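Local coordinates for diacylglycerol kinase (Bacillus anthracis, PDB 3S40), which probably phosphorylates diacylglycerol to phosphatidic acid, using a nucleotide such as ATP as phosphate donor, at residues Pro182-Tyr192 and Phe255-Thr266. Numbering follows the deposited sequence.
Sequences PVKITYDGQVY and FHVKAKSIHIET
Lys184 and Thr186 pair with Glu265 and His263 as hydrogen-bonded pairs of antiparallel strands 182-187 and 261-266. Each pair has two backbone bonds. Lys184 N to Glu265 O is 2.7 Å, and His263 N to Thr186 O is also 2.7 Å and nearly straight, at 173° about the hydrogen.

At the turn end, the carboxylate of Asp188 adds side-chain bonds to the backbone pairing. Asp188 OD1 accepts Ser261 N at 2.7 Å. Asp188 OD2 accepts Lys260 N at 2.9 Å. Both use the syn lone pair. This two-pronged grip fixes the rotation of the carboxylate and ties the type I' turn Tyr187-Gln190 to the bend between strands 255-259 and 261-266. Asp188 N adds a bond to Ser261 O. Water 1 donates to that same oxygen and also bonds Thr186 OG1.

An aromatic cluster of Tyr187, Tyr192 and Phe255 joins segment 182-192 to strand 255-259. Tyr192 and Phe255 form an offset stack, with planes 12° apart and centroids 4.3 Å apart. Tyr192 CD2 sits over the centre of the Phe255 ring. Tyr187 has CG between its backbone N and carbonyl carbon (chi1 57°), which carries the ring out over strand 255-259. Val257 CG1 covers one ring face in a CH-pi contact, 4.0 Å from the centroid of the Tyr187 ring. Tyr187 OH reaches the edge of the Phe255 ring, 3.6 Å from Phe255 CZ.

On the face of the strand pair that carries Tyr187, Val183 CG2 meets Ile264 CG2 at 3.7 Å, and Ile185 CG2 lies beside Ile262 CG2.

On the other face, Lys184 runs alongside Glu265, but its NZ forms a salt bridge with Glu193.

The contact joins two antiparallel sheets of the YegS-type C-terminal beta sandwich. Strand 261-266 lies between 181-187 and 284-296, while 255-259 edges the second sheet beside 224-230, whose Val228 and Ile226 touch Ile185 and Tyr187.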
loop_
_atom_site.group_PDB
_atom_site.type_symbol
_atom_site.label_atom_id
_atom_site.label_comp_id
_atom_site.label_asym_id
_atom_site.label_seq_id
_atom_site.Cartn_x
_atom_site.Cartn_y
_atom_site.Cartn_z
ATOM N N PRO A 182 -12.394 -12.034 -20.903
ATOM C CA PRO A 182 -13.587 -12.294 -20.099
ATOM C C PRO A 182 -13.246 -12.559 -18.634
ATOM O O PRO A 182 -12.217 -13.160 -18.314
ATOM C CB PRO A 182 -14.164 -13.557 -20.738
ATOM C CG PRO A 182 -12.974 -14.270 -21.265
ATOM C CD PRO A 182 -12.013 -13.202 -21.717
ATOM N N VAL A 183 -14.132 -12.111 -17.753
ATOM C CA VAL A 183 -13.919 -12.225 -16.328
ATOM C C VAL A 183 -15.251 -12.512 -15.663
ATOM O O VAL A 183 -16.315 -12.102 -16.142
ATOM C CB VAL A 183 -13.308 -10.922 -15.732
ATOM C CG1 VAL A 183 -14.376 -9.822 -15.614
ATOM C CG2 VAL A 183 -12.677 -11.191 -14.374
ATOM N N LYS A 184 -15.175 -13.242 -14.561
ATOM C CA LYS A 184 -16.335 -13.549 -13.749
ATOM C C LYS A 184 -15.950 -13.173 -12.326
ATOM O O LYS A 184 -14.919 -13.630 -11.819
ATOM C CB LYS A 184 -16.637 -15.043 -13.838
ATOM C CG LYS A 184 -18.066 -15.426 -13.523
ATOM C CD LYS A 184 -18.345 -16.870 -13.934
ATOM C CE LYS A 184 -17.620 -17.251 -15.231
ATOM N NZ LYS A 184 -17.906 -16.336 -16.373
ATOM N N ILE A 185 -16.751 -12.325 -11.688
ATOM C CA ILE A 185 -16.427 -11.879 -10.332
ATOM C C ILE A 185 -17.575 -12.159 -9.390
ATOM O O ILE A 185 -18.696 -11.717 -9.631
ATOM C CB ILE A 185 -16.089 -10.360 -10.275
ATOM C CG1 ILE A 185 -14.938 -10.017 -11.234
ATOM C CG2 ILE A 185 -15.737 -9.939 -8.853
ATOM C CD1 ILE A 185 -14.622 -8.528 -11.342
ATOM N N THR A 186 -17.298 -12.909 -8.330
ATOM C CA THR A 186 -18.255 -13.092 -7.239
ATOM C C THR A 186 -17.802 -12.263 -6.047
ATOM O O THR A 186 -16.634 -12.309 -5.650
ATOM C CB THR A 186 -18.343 -14.564 -6.788
ATOM O OG1 THR A 186 -17.094 -14.964 -6.197
ATOM C CG2 THR A 186 -18.661 -15.469 -7.964
ATOM N N TYR A 187 -18.719 -11.505 -5.466
ATOM C CA TYR A 187 -18.338 -10.644 -4.365
ATOM C C TYR A 187 -19.464 -10.554 -3.362
ATOM O O TYR A 187 -20.512 -9.975 -3.638
ATOM C CB TYR A 187 -17.967 -9.257 -4.884
ATOM C CG TYR A 187 -19.075 -8.608 -5.664
ATOM C CD1 TYR A 187 -19.930 -7.688 -5.061
ATOM C CD2 TYR A 187 -19.293 -8.933 -6.995
ATOM C CE1 TYR A 187 -20.966 -7.101 -5.771
ATOM C CE2 TYR A 187 -20.322 -8.349 -7.716
ATOM C CZ TYR A 187 -21.153 -7.433 -7.102
ATOM O OH TYR A 187 -22.178 -6.852 -7.817
ATOM N N ASP A 188 -19.241 -11.137 -2.191
ATOM C CA ASP A 188 -20.273 -11.209 -1.164
ATOM C C ASP A 188 -21.593 -11.739 -1.748
ATOM O O ASP A 188 -22.652 -11.120 -1.603
ATOM C CB ASP A 188 -20.472 -9.843 -0.496
ATOM C CG ASP A 188 -19.160 -9.226 -0.011
ATOM O OD1 ASP A 188 -18.193 -9.970 0.244
ATOM O OD2 ASP A 188 -19.101 -7.989 0.114
ATOM N N GLY A 189 -21.517 -12.878 -2.427
ATOM C CA GLY A 189 -22.717 -13.567 -2.864
ATOM C C GLY A 189 -23.264 -13.168 -4.219
ATOM O O GLY A 189 -24.015 -13.928 -4.828
ATOM N N GLN A 190 -22.910 -11.980 -4.696
ATOM C CA GLN A 190 -23.357 -11.543 -6.013
ATOM C C GLN A 190 -22.294 -11.851 -7.053
ATOM O O GLN A 190 -21.200 -12.305 -6.712
ATOM C CB GLN A 190 -23.659 -10.052 -6.003
ATOM C CG GLN A 190 -24.404 -9.610 -4.766
ATOM C CD GLN A 190 -25.391 -8.513 -5.063
ATOM O OE1 GLN A 190 -25.278 -7.407 -4.538
ATOM N NE2 GLN A 190 -26.373 -8.813 -5.912
ATOM N N VAL A 191 -22.617 -11.623 -8.323
ATOM C CA VAL A 191 -21.648 -11.878 -9.386
ATOM C C VAL A 191 -21.674 -10.853 -10.516
ATOM O O VAL A 191 -22.661 -10.129 -10.719
ATOM C CB VAL A 191 -21.795 -13.284 -9.999
ATOM C CG1 VAL A 191 -21.859 -14.345 -8.906
ATOM C CG2 VAL A 191 -23.020 -13.344 -10.889
ATOM N N TYR A 192 -20.562 -10.822 -11.244
ATOM C CA TYR A 192 -20.357 -9.922 -12.366
ATOM C C TYR A 192 -19.610 -10.657 -13.471
ATOM O O TYR A 192 -18.493 -11.119 -13.263
ATOM C CB TYR A 192 -19.537 -8.703 -11.933
ATOM C CG TYR A 192 -19.120 -7.833 -13.092
ATOM C CD1 TYR A 192 -17.920 -8.053 -13.754
ATOM C CD2 TYR A 192 -19.933 -6.798 -13.535
ATOM C CE1 TYR A 192 -17.536 -7.265 -14.820
ATOM C CE2 TYR A 192 -19.561 -6.005 -14.605
ATOM C CZ TYR A 192 -18.360 -6.242 -15.240
ATOM O OH TYR A 192 -17.984 -5.455 -16.304
ATOM N N PHE A 255 -17.228 -0.836 -14.142
ATOM C CA PHE A 255 -17.887 -1.434 -12.993
ATOM C C PHE A 255 -17.072 -1.171 -11.719
ATOM O O PHE A 255 -15.880 -1.445 -11.669
ATOM C CB PHE A 255 -18.068 -2.935 -13.201
ATOM C CG PHE A 255 -18.727 -3.632 -12.040
ATOM C CD1 PHE A 255 -20.058 -3.395 -11.737
ATOM C CD2 PHE A 255 -18.018 -4.538 -11.265
ATOM C CE1 PHE A 255 -20.670 -4.048 -10.670
ATOM C CE2 PHE A 255 -18.622 -5.195 -10.195
ATOM C CZ PHE A 255 -19.948 -4.949 -9.898
ATOM N N HIS A 256 -17.728 -0.637 -10.694
ATOM C CA HIS A 256 -17.067 -0.353 -9.435
ATOM C C HIS A 256 -17.984 -0.722 -8.298
ATOM O O HIS A 256 -19.108 -0.221 -8.204
ATOM C CB HIS A 256 -16.710 1.129 -9.333
ATOM C CG HIS A 256 -16.098 1.512 -8.020
ATOM N ND1 HIS A 256 -16.148 2.796 -7.522
ATOM C CD2 HIS A 256 -15.403 0.783 -7.112
ATOM C CE1 HIS A 256 -15.521 2.839 -6.360
ATOM N NE2 HIS A 256 -15.066 1.629 -6.086
ATOM N N VAL A 257 -17.518 -1.612 -7.432
ATOM C CA VAL A 257 -18.290 -1.959 -6.254
ATOM C C VAL A 257 -17.348 -2.173 -5.083
ATOM O O VAL A 257 -16.151 -2.414 -5.274
ATOM C CB VAL A 257 -19.124 -3.237 -6.475
ATOM C CG1 VAL A 257 -18.224 -4.467 -6.512
ATOM C CG2 VAL A 257 -20.159 -3.387 -5.374
ATOM N N LYS A 258 -17.883 -2.072 -3.872
ATOM C CA LYS A 258 -17.111 -2.381 -2.678
ATOM C C LYS A 258 -17.550 -3.708 -2.106
ATOM O O LYS A 258 -18.735 -3.970 -2.012
ATOM C CB LYS A 258 -17.263 -1.267 -1.641
ATOM C CG LYS A 258 -16.335 -0.078 -1.900
ATOM C CD LYS A 258 -16.824 1.174 -1.189
ATOM C CE LYS A 258 -15.825 2.311 -1.310
ATOM N NZ LYS A 258 -14.596 2.015 -0.514
ATOM N N ALA A 259 -16.600 -4.555 -1.731
ATOM C CA ALA A 259 -16.956 -5.855 -1.173
ATOM C C ALA A 259 -15.906 -6.370 -0.194
ATOM O O ALA A 259 -14.759 -5.940 -0.233
ATOM C CB ALA A 259 -17.190 -6.859 -2.288
ATOM N N LYS A 260 -16.302 -7.278 0.695
ATOM C CA LYS A 260 -15.359 -7.831 1.670
ATOM C C LYS A 260 -14.755 -9.157 1.228
ATOM O O LYS A 260 -13.640 -9.484 1.612
ATOM C CB LYS A 260 -16.000 -7.999 3.047
ATOM C CG LYS A 260 -16.287 -6.699 3.767
ATOM C CD LYS A 260 -16.600 -6.957 5.227
ATOM C CE LYS A 260 -16.800 -5.657 5.991
ATOM N NZ LYS A 260 -16.683 -5.866 7.466
ATOM N N SER A 261 -15.506 -9.929 0.446
ATOM C CA SER A 261 -15.059 -11.252 0.033
ATOM C C SER A 261 -15.248 -11.410 -1.464
ATOM O O SER A 261 -16.373 -11.354 -1.980
ATOM C CB SER A 261 -15.810 -12.348 0.786
ATOM O OG SER A 261 -15.256 -13.620 0.492
ATOM N N ILE A 262 -14.139 -11.615 -2.157
ATOM C CA ILE A 262 -14.130 -11.490 -3.603
ATOM C C ILE A 262 -13.471 -12.676 -4.271
ATOM O O ILE A 262 -12.397 -13.133 -3.867
ATOM C CB ILE A 262 -13.402 -10.200 -4.018
ATOM C CG1 ILE A 262 -14.008 -9.005 -3.268
ATOM C CG2 ILE A 262 -13.461 -10.001 -5.532
ATOM C CD1 ILE A 262 -13.322 -7.681 -3.528
ATOM N N HIS A 263 -14.135 -13.191 -5.291
ATOM C CA HIS A 263 -13.537 -14.230 -6.112
ATOM C C HIS A 263 -13.532 -13.807 -7.567
ATOM O O HIS A 263 -14.573 -13.412 -8.117
ATOM C CB HIS A 263 -14.261 -15.572 -5.952
ATOM C CG HIS A 263 -13.528 -16.715 -6.581
ATOM N ND1 HIS A 263 -13.776 -17.139 -7.870
ATOM C CD2 HIS A 263 -12.525 -17.496 -6.114
ATOM C CE1 HIS A 263 -12.970 -18.146 -8.162
ATOM N NE2 HIS A 263 -12.197 -18.379 -7.115
ATOM N N ILE A 264 -12.355 -13.895 -8.180
ATOM C CA ILE A 264 -12.165 -13.487 -9.562
ATOM C C ILE A 264 -11.702 -14.659 -10.414
ATOM O O ILE A 264 -10.664 -15.277 -10.145
ATOM C CB ILE A 264 -11.126 -12.356 -9.703
ATOM C CG1 ILE A 264 -11.390 -11.237 -8.698
ATOM C CG2 ILE A 264 -11.123 -11.814 -11.120
ATOM C CD1 ILE A 264 -10.338 -11.165 -7.616
ATOM N N GLU A 265 -12.476 -14.943 -11.456
ATOM C CA GLU A 265 -12.195 -16.060 -12.336
ATOM C C GLU A 265 -12.108 -15.561 -13.771
ATOM O O GLU A 265 -12.877 -14.689 -14.183
ATOM C CB GLU A 265 -13.292 -17.117 -12.189
ATOM C CG GLU A 265 -13.305 -18.179 -13.272
ATOM C CD GLU A 265 -14.569 -19.029 -13.239
ATOM O OE1 GLU A 265 -15.060 -19.315 -12.125
ATOM O OE2 GLU A 265 -15.074 -19.400 -14.325
ATOM N N THR A 266 -11.162 -16.111 -14.523
ATOM C CA THR A 266 -10.979 -15.763 -15.926
ATOM C C THR A 266 -11.128 -16.986 -16.825
ATOM O O THR A 266 -11.163 -18.123 -16.348
ATOM C CB THR A 266 -9.583 -15.194 -16.167
ATOM O OG1 THR A 266 -8.616 -16.110 -15.640
ATOM C CG2 THR A 266 -9.427 -13.847 -15.482
HETATM O O HOH W 1 -17.050 -13.870 -3.271
#